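Local coordinates for protein 4-hydroxybutyrate CoA-transferase (Porphyromonas gingivalis, PDB 3EH7) that probably transfers coenzyme A between acyl-CoA thioesters and free carboxylates such as acetate or 4-hydroxybutyrate, at residues 14-18 with 177-182; 39-43 with 155-159; 120-125 with 148-153; 186-190 with 275-281; 239-243 with 338-344. All coordinates share one frame; numbering follows the deposited sequence. Where two conformers were deposited one is given.

Contact 1 of 5, residues 14-18 with 177-182; sequences RIVSA and LDYIVM
Strand 15-16 runs parallel to strand 179-183, with Ile15 paired to Ile180, CA to CA 4.6 Å, and forms the edge of the six-stranded parallel sheet of the N-terminal domain. Ile180 serves both bonds of this pairing: its N gives to Arg14 O at 2.9 Å, and its O takes the N-H of Val16, N to O 2.8 Å. Beyond this pair a water links Val16 O and Met182 N, donating to the first and accepting from the second.

Arginine suits the start of the edge strand because its chain is long enough to reach past its own backbone partner. With CG anti to the carbonyl carbon (chi1 -76°) and a bend at chi3, it brings NH1 to Leu177 O at 2.9 Å. That bond lies in the guanidinium plane and meets a lone pair of the carbonyl, while Ile180 CD1 lies over one face of the group, toward its rim. NH1 also binds Ile174 O, so two backbone carbonyls share it.

Apolar side chains meet on both faces of the pairing. On one, Ile15 CG1 meets Ile180 CG2 at 3.9 Å, and Ile15 CG2 touches CG of selenomethionine Met182, whose chain folds back through chi2 and chi3. On the other, Val16 CG1 rests against CD1 of Tyr179, a residue whose ring stacks with that of His24. Ser17 caps the helix that follows, OG binding Glu20 N, and the first helical residue, Ala18, is small enough to bring CB within 3.9 Å of Val181 CG1.

Contact 2 of 5, residues 39-43 with 155-159; sequences VPQSC and VIGEI
Glu158 grips the start of helix 41-49 with both oxygens of its carboxylate: OE1 accepts from Cys43 N at 2.9 Å and OE2 from Ser42 N at 3.1 Å. It reaches out from strand 154-160, inside the parallel sheet of the Rossmann-like N-terminal domain, so the contact ties the first turn of a helix to a buried strand. Each N-H arrives on the syn side of its oxygen, tilted 20 to 26° out of the carboxylate plane, and neither bond is quite straight. An acidic side chain suits this place, since the first turn of a helix leaves backbone N-H groups without partners inside the helix, and the positive end of the helix dipole would be expected to steady the anion. Tyr185 OH, bonded to both OE2 and Gln41 N, adds a further hold on the buried group.

The reach depends on a stretched chain, with CG anti to the strand nitrogen (chi1 -175°) and chi2 likewise extended. Pro40, at the N-cap, lacks an N-H of its own and turns its ring toward the glutamate, CB lying 3.4 Å from OE1. Farther out the contact becomes apolar. Ile156, two residues earlier on the same face of the strand, packs with Cys43 against Ile124 and Val181 of the adjoining strands, its CG2 4.0 Å from Cys43 SG.

Contact 3 of 5, residues 120-125 with 148-153; sequences IDVAIV and AAESAH
Ala123 sets its CB against Ala149 and Ala152, and most of what joins the two segments is apolar contact of this small-residue kind. Its CB comes within 3.8 Å of Ala149 CA and equally close to Ala152 CB. Alanine suits these places because the end of the helix lies almost against the strand: the CA atoms of Ala123 and Ala149 are only 5.3 Å apart. Larger side chains flank this centre. Ile120 divides its branches, CG2 resting on Ala152 CB and CD1 reaching Ala148 CB at 3.9 Å. The division follows from chi1 of -74°, which puts CG1 opposite the carbonyl carbon and leaves CG2 on the carbonyl side. Farther along the strand, Val125 straddles Ala149 CB with both its methyls, CG2 being 4.1 Å away.

Polar contact across the segments is slight. Ala152 CA lies 3.5 Å from Ile120 O in a CA-H...O contact, and His153 CB touches Asp121 O while the imidazole extends outward from the contact. Within 148-153, Ala148 O accepts from both Ser151 N and Ala152 N. Asp121, pointing away, has its own partners: OD1 binds His119 NE2 and OD2 binds Arg30 N of the neighbouring strand.

The chain leaves strand 122-127, passes through helix 145-151 and returns as strand 154-160, parallel to the first and bonded beside it. This is a beta-alpha-beta crossover, the repeating element of Rossmann-like folds, with its helix laid closely on the sheet through alanines.

Contact 4 of 5, residues 186-190 with 275-281; sequences PIYSL and MGSEDVY
The loop after strand 179-183 meets the N-terminus of helix 278-284 where Tyr281 holds Tyr188, joining segments from the N- and C-terminal family regions. Tyr281 OH donates to Tyr188 O at 2.6 Å, in the carbonyl plane, and accepts from Gly276 N at 3.0 Å. One face of its ring carries Ile187 CD1, 3.4 Å above the plane and over the centre, in a CH-pi contact; Ser277 O lies off toward the rim of the other. Ile187 manages this with CG1 set between its backbone N and carbonyl carbon (chi1 69°), which sends the long branch over the ring.

A second bond joins the backbones, Leu190 N to Gly276 O at 3.0 Å. Glycine suits position 276, where a side chain would crowd Val280 CG2. Ser277 is the N-cap, though its OG bond to Asp279 N is weak and OG is also hydrogen-bonded to Asp246 OD1. Nearer the exposed Glu278, a water accepts from Ile187 N and donates to Glu278 OE2. The phenol hydroxyl thus links the loop carbonyl to the N-H of Gly276, and with both roles used and a face packed, the ring is probably held firmly.

Contact 5 of 5, residues 239-243 with 338-344; sequences IHTEM and TGGQVDY
Glu242 reaches across to Thr338 with a fully drawn-out chain: CG sits anti to the backbone N (chi1 -167°), chi2 is extended too, and OE2 accepts from Thr338 OG1 at 2.8 Å. The donor arrives on the syn side, 17° out of the carboxylate plane. Thr338 holds OG1 between its own backbone N and carbonyl carbon, a rotamer that also lets the oxygen accept from Gly340 N at 2.9 Å. This second bond makes an ST turn just before helix 341-350. A threonine fits because one hydroxyl can thus give to the glutamate and take from the backbone.

Glycine at 340 is equally apt: its CA lies 3.1 Å from Glu242 OE1, and a CB would collide with that oxygen. The whole joins the region following strand 238-240, a member of the large mixed sheet, to the start of a helix whose Val342 packs on Leu385 of the second subunit.

In Tyr344, CG opposite the carbonyl carbon (chi1 -76°) turns the ring toward the strand, CE2 being 3.8 Å from Glu242 CB. Its CE1 meets the edge of the His240 imidazole, whose NE2 is hydrogen-bonded to Val298 O. Asn299 serves both neighbours, taking Tyr344 OH on OD1 and giving ND2 to Glu242 OE1.

Overall arrangement
Contacts 1, 2 and 3 share one parallel sheet and touch in turn: strands 179-183, 154-160 and 122-127 lie side by side, and contact 3 is nested within contact 2, itself nested within contact 1. Contact 1 is the partly buried edge, paired through backbone and water; contacts 2 and 3 are buried, one holding a helix start by a carboxylate, the other laying a helix on the sheet almost wholly through apolar contact. Contact 4, partly buried, mixes ring packing with hydrogen bonds and touches contact 2 through Gln41 and contact 5 through Met243. Contact 5, buried near the chain's centre, belongs to the other, mixed sheet and combines a buried carboxylate-hydroxyl bond with ring packing.

Contact 1 of 5, residues 14-18 with 177-182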
# COMPACT_ATOMS: atom_id res chain seq x y z
N ARG A 14 13.13 43.49 -2.87
CA ARG A 14 12.85 42.22 -3.57
C ARG A 14 11.48 42.17 -4.27
O ARG A 14 11.15 41.17 -4.88
CB ARG A 14 12.94 41.06 -2.59
CG ARG A 14 14.35 40.65 -2.22
CD ARG A 14 14.33 39.55 -1.16
NE ARG A 14 13.99 40.10 0.16
CZ ARG A 14 13.26 39.47 1.08
NH1 ARG A 14 12.76 38.26 0.84
NH2 ARG A 14 13.02 40.08 2.25
N ILE A 15 10.71 43.25 -4.15
CA ILE A 15 9.36 43.32 -4.72
C ILE A 15 9.50 43.67 -6.20
O ILE A 15 10.16 44.64 -6.57
CB ILE A 15 8.44 44.31 -3.94
CG1 ILE A 15 8.09 43.72 -2.57
CG2 ILE A 15 7.15 44.60 -4.70
CD1 ILE A 15 7.24 44.61 -1.70
N VAL A 16 8.90 42.86 -7.06
CA VAL A 16 9.02 43.06 -8.51
C VAL A 16 7.68 42.74 -9.14
O VAL A 16 6.79 42.21 -8.48
CB VAL A 16 10.11 42.15 -9.16
CG1 VAL A 16 11.47 42.35 -8.50
CG2 VAL A 16 9.69 40.72 -9.12
N SER A 17 7.54 43.05 -10.42
CA SER A 17 6.34 42.69 -11.14
C SER A 17 6.40 41.19 -11.42
O SER A 17 7.49 40.60 -11.40
CB SER A 17 6.26 43.46 -12.44
OG SER A 17 7.12 42.89 -13.40
N ALA A 18 5.22 40.60 -11.67
CA ALA A 18 5.09 39.19 -12.06
C ALA A 18 5.98 38.84 -13.25
O ALA A 18 6.61 37.78 -13.28
CB ALA A 18 3.62 38.86 -12.40
N LEU A 177 12.29 34.33 0.42
CA LEU A 177 11.78 34.60 -0.92
C LEU A 177 12.80 35.36 -1.74
O LEU A 177 13.22 36.44 -1.34
CB LEU A 177 10.52 35.46 -0.83
CG LEU A 177 9.40 34.94 0.05
CD1 LEU A 177 8.25 35.93 0.03
CD2 LEU A 177 9.01 33.58 -0.41
N ASP A 178 13.18 34.82 -2.90
CA ASP A 178 14.12 35.50 -3.78
C ASP A 178 13.44 36.66 -4.49
O ASP A 178 14.03 37.75 -4.61
CB ASP A 178 14.70 34.53 -4.79
CG ASP A 178 15.43 33.39 -4.12
OD1 ASP A 178 16.44 33.67 -3.47
OD2 ASP A 178 14.95 32.24 -4.15
N TYR A 179 12.21 36.46 -4.91
CA TYR A 179 11.40 37.57 -5.40
C TYR A 179 10.02 37.55 -4.80
O TYR A 179 9.50 36.49 -4.45
CB TYR A 179 11.28 37.54 -6.91
CG TYR A 179 12.62 37.53 -7.57
CD1 TYR A 179 13.27 38.73 -7.86
CD2 TYR A 179 13.25 36.33 -7.89
CE1 TYR A 179 14.53 38.72 -8.47
CE2 TYR A 179 14.49 36.32 -8.49
CZ TYR A 179 15.12 37.50 -8.78
OH TYR A 179 16.35 37.47 -9.38
N ILE A 180 9.49 38.75 -4.63
CA ILE A 180 8.14 38.96 -4.11
C ILE A 180 7.29 39.67 -5.17
O ILE A 180 7.66 40.73 -5.68
CB ILE A 180 8.15 39.78 -2.83
CG1 ILE A 180 8.84 39.01 -1.70
CG2 ILE A 180 6.72 40.12 -2.41
CD1 ILE A 180 9.29 39.93 -0.55
N VAL A 181 6.16 39.07 -5.50
CA VAL A 181 5.25 39.67 -6.45
C VAL A 181 3.96 40.03 -5.72
O VAL A 181 3.26 39.15 -5.21
CB VAL A 181 4.98 38.66 -7.58
CG1 VAL A 181 3.87 39.19 -8.50
CG2 VAL A 181 6.27 38.39 -8.36
N MSE A 182 3.65 41.32 -5.63
CA MSE A 182 2.43 41.72 -4.91
C MSE A 182 1.17 41.46 -5.75
O MSE A 182 1.19 41.57 -6.98
CB MSE A 182 2.51 43.19 -4.44
CG MSE A 182 3.67 43.53 -3.45
SE MSE A 182 3.80 42.35 -1.94
CE MSE A 182 2.01 42.73 -1.20
O HOH W 1 4.67 43.36 -7.13

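Contact 2 of 5, residues 39-43 with 155-159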
# COMPACT_ATOMS: atom_id res chain seq x y z
N VAL A 39 -3.22 28.49 -6.73
CA VAL A 39 -2.35 28.68 -7.89
C VAL A 39 -2.04 30.18 -7.99
O VAL A 39 -2.94 31.00 -7.88
CB VAL A 39 -3.02 28.15 -9.19
CG1 VAL A 39 -2.64 29.00 -10.38
CG2 VAL A 39 -2.64 26.68 -9.45
N PRO A 40 -0.77 30.54 -8.14
CA PRO A 40 -0.41 31.96 -8.18
C PRO A 40 -0.80 32.62 -9.52
O PRO A 40 -0.01 32.64 -10.46
CB PRO A 40 1.12 31.92 -8.00
CG PRO A 40 1.50 30.62 -8.60
CD PRO A 40 0.42 29.67 -8.22
N GLN A 41 -1.99 33.20 -9.58
CA GLN A 41 -2.57 33.65 -10.84
C GLN A 41 -1.75 34.71 -11.58
O GLN A 41 -1.67 34.63 -12.81
CB GLN A 41 -4.01 34.14 -10.64
CG GLN A 41 -4.94 33.06 -10.15
CD GLN A 41 -6.29 33.59 -9.74
OE1 GLN A 41 -6.80 34.55 -10.34
NE2 GLN A 41 -6.88 32.97 -8.71
N SER A 42 -1.17 35.69 -10.88
CA SER A 42 -0.38 36.74 -11.57
C SER A 42 0.87 36.19 -12.25
O SER A 42 1.19 36.57 -13.38
CB SER A 42 0.06 37.85 -10.62
OG SER A 42 -1.06 38.40 -9.99
N CYS A 43 1.57 35.30 -11.57
CA CYS A 43 2.78 34.72 -12.15
C CYS A 43 2.44 33.77 -13.28
O CYS A 43 3.17 33.72 -14.26
CB CYS A 43 3.64 34.03 -11.11
SG CYS A 43 4.43 35.21 -9.98
N VAL A 155 12.86 30.81 -5.29
CA VAL A 155 11.55 30.88 -4.72
C VAL A 155 10.96 32.25 -5.03
O VAL A 155 11.54 33.31 -4.70
CB VAL A 155 11.57 30.64 -3.18
CG1 VAL A 155 10.15 30.69 -2.61
CG2 VAL A 155 12.23 29.29 -2.86
N ILE A 156 9.81 32.21 -5.70
CA ILE A 156 8.99 33.40 -5.95
C ILE A 156 7.75 33.29 -5.08
O ILE A 156 7.00 32.29 -5.17
CB ILE A 156 8.54 33.49 -7.42
CG1 ILE A 156 9.75 33.51 -8.34
CG2 ILE A 156 7.64 34.71 -7.63
CD1 ILE A 156 9.42 33.17 -9.78
N GLY A 157 7.55 34.29 -4.23
CA GLY A 157 6.39 34.37 -3.37
C GLY A 157 5.42 35.39 -3.92
O GLY A 157 5.75 36.56 -4.05
N GLU A 158 4.20 34.94 -4.23
CA GLU A 158 3.16 35.84 -4.72
C GLU A 158 2.28 36.21 -3.54
O GLU A 158 1.44 35.40 -3.13
CB GLU A 158 2.33 35.16 -5.82
CG GLU A 158 1.29 36.07 -6.46
CD GLU A 158 0.75 35.53 -7.78
OE1 GLU A 158 1.56 35.27 -8.69
OE2 GLU A 158 -0.48 35.38 -7.90
N ILE A 159 2.48 37.40 -2.99
CA ILE A 159 1.76 37.81 -1.79
C ILE A 159 0.44 38.49 -2.16
O ILE A 159 0.39 39.62 -2.65
CB ILE A 159 2.61 38.72 -0.87
CG1 ILE A 159 3.89 38.00 -0.47
CG2 ILE A 159 1.83 39.09 0.37
CD1 ILE A 159 4.67 38.69 0.67

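Contact 3 of 5, residues 120-125 with 148-153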
# COMPACT_ATOMS: atom_id res chain seq x y z
N ILE A 120 13.11 20.32 -8.06
CA ILE A 120 12.36 21.51 -8.38
C ILE A 120 13.32 22.69 -8.42
O ILE A 120 13.95 23.04 -7.41
CB ILE A 120 11.26 21.75 -7.33
CG1 ILE A 120 10.13 20.75 -7.55
CG2 ILE A 120 10.76 23.19 -7.41
CD1 ILE A 120 9.31 20.56 -6.34
N ASP A 121 13.44 23.32 -9.58
CA ASP A 121 14.35 24.42 -9.70
C ASP A 121 13.72 25.72 -9.18
O ASP A 121 14.44 26.57 -8.64
CB ASP A 121 14.75 24.59 -11.16
CG ASP A 121 15.47 23.37 -11.72
OD1 ASP A 121 16.70 23.26 -11.52
OD2 ASP A 121 14.82 22.53 -12.35
N VAL A 122 12.41 25.87 -9.37
CA VAL A 122 11.70 27.09 -9.05
C VAL A 122 10.37 26.74 -8.38
O VAL A 122 9.65 25.86 -8.85
CB VAL A 122 11.44 27.92 -10.30
CG1 VAL A 122 10.69 29.21 -9.96
CG2 VAL A 122 12.75 28.26 -10.96
N ALA A 123 10.07 27.41 -7.26
CA ALA A 123 8.79 27.28 -6.58
C ALA A 123 8.12 28.64 -6.69
O ALA A 123 8.69 29.65 -6.26
CB ALA A 123 8.97 26.91 -5.11
N ILE A 124 6.94 28.68 -7.30
CA ILE A 124 6.14 29.90 -7.29
C ILE A 124 4.97 29.61 -6.35
O ILE A 124 4.07 28.84 -6.70
CB ILE A 124 5.65 30.32 -8.68
CG1 ILE A 124 6.78 30.30 -9.70
CG2 ILE A 124 5.14 31.75 -8.64
CD1 ILE A 124 6.35 30.76 -11.10
N VAL A 125 5.02 30.19 -5.16
CA VAL A 125 3.99 29.96 -4.19
C VAL A 125 3.19 31.23 -3.87
O VAL A 125 3.76 32.30 -3.68
CB VAL A 125 4.55 29.28 -2.91
CG1 VAL A 125 5.01 27.87 -3.26
CG2 VAL A 125 5.66 30.12 -2.24
N ALA A 148 7.99 22.41 -1.44
CA ALA A 148 8.67 22.91 -2.64
C ALA A 148 9.40 24.23 -2.36
O ALA A 148 10.56 24.40 -2.71
CB ALA A 148 7.70 23.06 -3.81
N ALA A 149 8.70 25.17 -1.73
CA ALA A 149 9.29 26.46 -1.38
C ALA A 149 10.50 26.27 -0.46
O ALA A 149 11.45 27.04 -0.53
CB ALA A 149 8.26 27.36 -0.71
N GLU A 150 10.49 25.26 0.39
CA GLU A 150 11.58 25.09 1.32
C GLU A 150 12.78 24.43 0.70
O GLU A 150 13.83 24.42 1.30
CB GLU A 150 11.14 24.28 2.54
CG GLU A 150 10.14 25.02 3.42
CD GLU A 150 9.46 24.13 4.43
OE1 GLU A 150 9.49 22.86 4.29
OE2 GLU A 150 8.86 24.69 5.35
N SER A 151 12.61 23.85 -0.48
CA SER A 151 13.69 23.17 -1.16
C SER A 151 14.19 23.78 -2.46
O SER A 151 15.29 23.48 -2.86
CB SER A 151 13.29 21.72 -1.43
OG SER A 151 13.49 20.96 -0.27
N ALA A 152 13.39 24.59 -3.14
CA ALA A 152 13.73 25.05 -4.50
C ALA A 152 14.89 26.01 -4.49
O ALA A 152 15.03 26.83 -3.59
CB ALA A 152 12.54 25.68 -5.18
N HIS A 153 15.68 25.94 -5.55
CA HIS A 153 16.83 26.80 -5.80
C HIS A 153 16.40 28.27 -5.82
O HIS A 153 17.11 29.15 -5.30
CB HIS A 153 17.41 26.40 -7.16
CG HIS A 153 18.88 26.57 -7.28
ND1 HIS A 153 19.79 25.84 -6.54
CD2 HIS A 153 19.62 27.35 -8.12
CE1 HIS A 153 21.02 26.19 -6.88
NE2 HIS A 153 20.95 27.11 -7.83

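Contact 4 of 5, residues 186-190 with 275-281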
# COMPACT_ATOMS: atom_id res chain seq x y z
N PRO A 186 -9.28 37.70 -5.97
CA PRO A 186 -9.91 36.59 -5.31
C PRO A 186 -9.27 35.28 -5.75
O PRO A 186 -9.03 35.07 -6.93
CB PRO A 186 -11.38 36.69 -5.76
CG PRO A 186 -11.32 37.47 -7.03
CD PRO A 186 -10.23 38.47 -6.80
N ILE A 187 -8.97 34.40 -4.81
CA ILE A 187 -8.37 33.12 -5.18
C ILE A 187 -9.43 32.27 -5.88
O ILE A 187 -10.61 32.62 -5.84
CB ILE A 187 -7.71 32.42 -3.98
CG1 ILE A 187 -8.74 31.93 -2.97
CG2 ILE A 187 -6.70 33.38 -3.28
CD1 ILE A 187 -8.09 31.14 -1.81
N TYR A 188 -9.05 31.17 -6.53
CA TYR A 188 -10.03 30.34 -7.25
C TYR A 188 -11.04 29.79 -6.25
O TYR A 188 -10.66 29.34 -5.18
CB TYR A 188 -9.37 29.18 -8.02
CG TYR A 188 -8.60 29.64 -9.24
CD1 TYR A 188 -9.20 30.42 -10.22
CD2 TYR A 188 -7.26 29.30 -9.41
CE1 TYR A 188 -8.49 30.85 -11.35
CE2 TYR A 188 -6.54 29.74 -10.53
CZ TYR A 188 -7.16 30.50 -11.49
OH TYR A 188 -6.46 30.93 -12.60
N SER A 189 -12.33 29.90 -6.60
CA SER A 189 -13.39 29.33 -5.80
C SER A 189 -14.19 28.29 -6.56
O SER A 189 -14.15 28.20 -7.78
CB SER A 189 -14.31 30.42 -5.28
OG SER A 189 -14.90 31.11 -6.34
N LEU A 190 -14.94 27.51 -5.80
CA LEU A 190 -15.80 26.48 -6.32
C LEU A 190 -17.20 26.78 -5.89
O LEU A 190 -17.44 27.09 -4.71
CB LEU A 190 -15.47 25.15 -5.68
CG LEU A 190 -14.24 24.36 -6.05
CD1 LEU A 190 -14.20 23.19 -5.09
CD2 LEU A 190 -14.31 23.89 -7.49
N MSE A 275 -10.20 24.26 -0.66
CA MSE A 275 -10.84 24.92 -1.79
C MSE A 275 -12.35 24.97 -1.58
O MSE A 275 -12.95 24.01 -1.11
CB MSE A 275 -10.51 24.19 -3.09
CG MSE A 275 -11.18 24.80 -4.31
SE MSE A 275 -10.37 24.23 -5.97
CE MSE A 275 -9.15 22.90 -5.28
N GLY A 276 -12.96 26.10 -1.94
CA GLY A 276 -14.40 26.25 -1.77
C GLY A 276 -14.82 27.63 -2.17
O GLY A 276 -14.17 28.26 -2.99
N SER A 277 -15.91 28.12 -1.58
CA SER A 277 -16.42 29.43 -1.90
C SER A 277 -15.62 30.49 -1.15
O SER A 277 -14.83 30.19 -0.26
CB SER A 277 -17.90 29.55 -1.53
OG SER A 277 -18.05 29.61 -0.12
N GLU A 278 -15.88 31.74 -1.51
CA GLU A 278 -15.30 32.87 -0.80
C GLU A 278 -15.64 32.78 0.69
O GLU A 278 -14.85 33.18 1.55
CB GLU A 278 -15.78 34.18 -1.42
CG GLU A 278 -14.76 35.31 -1.37
CD GLU A 278 -13.32 34.88 -1.71
OE1 GLU A 278 -13.10 34.08 -2.67
OE2 GLU A 278 -12.41 35.36 -0.99
N ASP A 279 -16.79 32.21 1.00
CA ASP A 279 -17.19 32.01 2.38
C ASP A 279 -16.23 31.11 3.15
O ASP A 279 -15.91 31.40 4.29
CB ASP A 279 -18.59 31.41 2.45
CG ASP A 279 -19.10 31.29 3.85
OD1 ASP A 279 -18.79 32.14 4.72
OD2 ASP A 279 -19.84 30.33 4.11
N VAL A 280 -15.79 30.00 2.53
CA VAL A 280 -14.83 29.10 3.20
C VAL A 280 -13.53 29.83 3.52
O VAL A 280 -12.97 29.68 4.63
CB VAL A 280 -14.53 27.84 2.36
CG1 VAL A 280 -13.25 27.16 2.84
CG2 VAL A 280 -15.70 26.89 2.43
N TYR A 281 -13.06 30.63 2.56
CA TYR A 281 -11.83 31.35 2.70
C TYR A 281 -11.90 32.42 3.80
O TYR A 281 -10.89 32.67 4.44
CB TYR A 281 -11.43 31.96 1.35
CG TYR A 281 -11.32 30.95 0.23
CD1 TYR A 281 -10.84 29.66 0.46
CD2 TYR A 281 -11.67 31.29 -1.07
CE1 TYR A 281 -10.74 28.73 -0.58
CE2 TYR A 281 -11.57 30.38 -2.10
CZ TYR A 281 -11.10 29.10 -1.85
OH TYR A 281 -10.99 28.19 -2.87
O HOH W 2 -10.14 35.06 -2.27

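Contact 5 of 5, residues 239-243 with 338-344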
# COMPACT_ATOMS: atom_id res chain seq x y z
N ILE A 239 -12.41 16.10 11.76
CA ILE A 239 -11.82 16.16 10.43
C ILE A 239 -10.29 15.92 10.43
O ILE A 239 -9.53 16.62 11.10
CB ILE A 239 -12.12 17.52 9.76
CG1 ILE A 239 -13.62 17.67 9.46
CG2 ILE A 239 -11.26 17.71 8.50
CD1 ILE A 239 -14.12 16.72 8.38
N HIS A 240 -9.88 14.91 9.67
CA HIS A 240 -8.49 14.71 9.30
C HIS A 240 -8.51 14.22 7.87
O HIS A 240 -8.79 13.05 7.57
CB HIS A 240 -7.72 13.77 10.23
CG HIS A 240 -6.27 13.64 9.87
ND1 HIS A 240 -5.25 14.08 10.68
CD2 HIS A 240 -5.67 13.16 8.75
CE1 HIS A 240 -4.09 13.85 10.09
NE2 HIS A 240 -4.32 13.29 8.92
N THR A 241 -8.25 15.18 6.99
CA THR A 241 -8.63 15.07 5.61
C THR A 241 -7.54 15.63 4.69
O THR A 241 -6.68 16.39 5.11
CB THR A 241 -9.95 15.80 5.38
OG1 THR A 241 -10.49 15.43 4.10
CG2 THR A 241 -9.76 17.37 5.51
N GLU A 242 -7.55 15.21 3.44
CA GLU A 242 -6.63 15.81 2.50
C GLU A 242 -7.06 17.26 2.26
O GLU A 242 -6.24 18.20 2.28
CB GLU A 242 -6.59 15.03 1.20
CG GLU A 242 -5.40 15.45 0.32
CD GLU A 242 -5.30 14.62 -0.94
OE1 GLU A 242 -5.03 13.42 -0.80
OE2 GLU A 242 -5.51 15.17 -2.06
N MSE A 243 -8.35 17.44 2.03
CA MSE A 243 -8.90 18.78 1.87
C MSE A 243 -10.33 18.81 2.37
O MSE A 243 -10.95 17.79 2.51
CB MSE A 243 -8.81 19.23 0.40
CG MSE A 243 -9.62 18.39 -0.56
SE MSE A 243 -11.46 18.97 -0.83
CE MSE A 243 -11.17 20.68 -1.72
N THR A 338 -4.39 14.40 -7.16
CA THR A 338 -3.23 14.13 -6.30
C THR A 338 -2.95 12.62 -6.13
O THR A 338 -1.88 12.24 -5.68
CB THR A 338 -3.50 14.64 -4.89
OG1 THR A 338 -4.60 13.89 -4.33
CG2 THR A 338 -3.82 16.16 -4.90
N GLY A 339 -3.94 11.78 -6.43
CA GLY A 339 -3.85 10.37 -6.12
C GLY A 339 -3.74 10.08 -4.64
O GLY A 339 -3.32 8.99 -4.25
N GLY A 340 -4.11 11.05 -3.80
CA GLY A 340 -4.01 10.92 -2.36
C GLY A 340 -4.94 9.90 -1.73
O GLY A 340 -4.78 9.56 -0.56
N GLN A 341 -5.92 9.39 -2.48
CA GLN A 341 -6.95 8.55 -1.87
C GLN A 341 -6.39 7.26 -1.27
O GLN A 341 -6.78 6.86 -0.17
CB GLN A 341 -8.13 8.29 -2.83
CG GLN A 341 -7.84 7.53 -4.09
CD GLN A 341 -9.06 7.46 -5.02
OE1 GLN A 341 -9.56 8.49 -5.46
NE2 GLN A 341 -9.51 6.25 -5.31
N VAL A 342 -5.44 6.62 -1.96
CA VAL A 342 -4.86 5.39 -1.44
C VAL A 342 -4.16 5.63 -0.10
O VAL A 342 -4.14 4.74 0.74
CB VAL A 342 -3.89 4.74 -2.44
CG1 VAL A 342 -2.75 5.70 -2.79
CG2 VAL A 342 -3.35 3.37 -1.90
N ASP A 343 -3.62 6.83 0.12
CA ASP A 343 -2.99 7.14 1.40
C ASP A 343 -4.01 6.94 2.51
O ASP A 343 -3.70 6.41 3.59
CB ASP A 343 -2.45 8.59 1.47
CG ASP A 343 -1.41 8.92 0.39
OD1 ASP A 343 -0.92 7.98 -0.31
OD2 ASP A 343 -1.04 10.15 0.24
N TYR A 344 -5.24 7.38 2.25
CA TYR A 344 -6.31 7.30 3.23
C TYR A 344 -6.91 5.89 3.33
O TYR A 344 -7.33 5.50 4.39
CB TYR A 344 -7.40 8.37 2.95
CG TYR A 344 -6.91 9.73 3.38
CD1 TYR A 344 -7.05 10.17 4.71
CD2 TYR A 344 -6.22 10.53 2.50
CE1 TYR A 344 -6.55 11.38 5.12
CE2 TYR A 344 -5.69 11.75 2.92
CZ TYR A 344 -5.85 12.16 4.22
OH TYR A 344 -5.31 13.35 4.60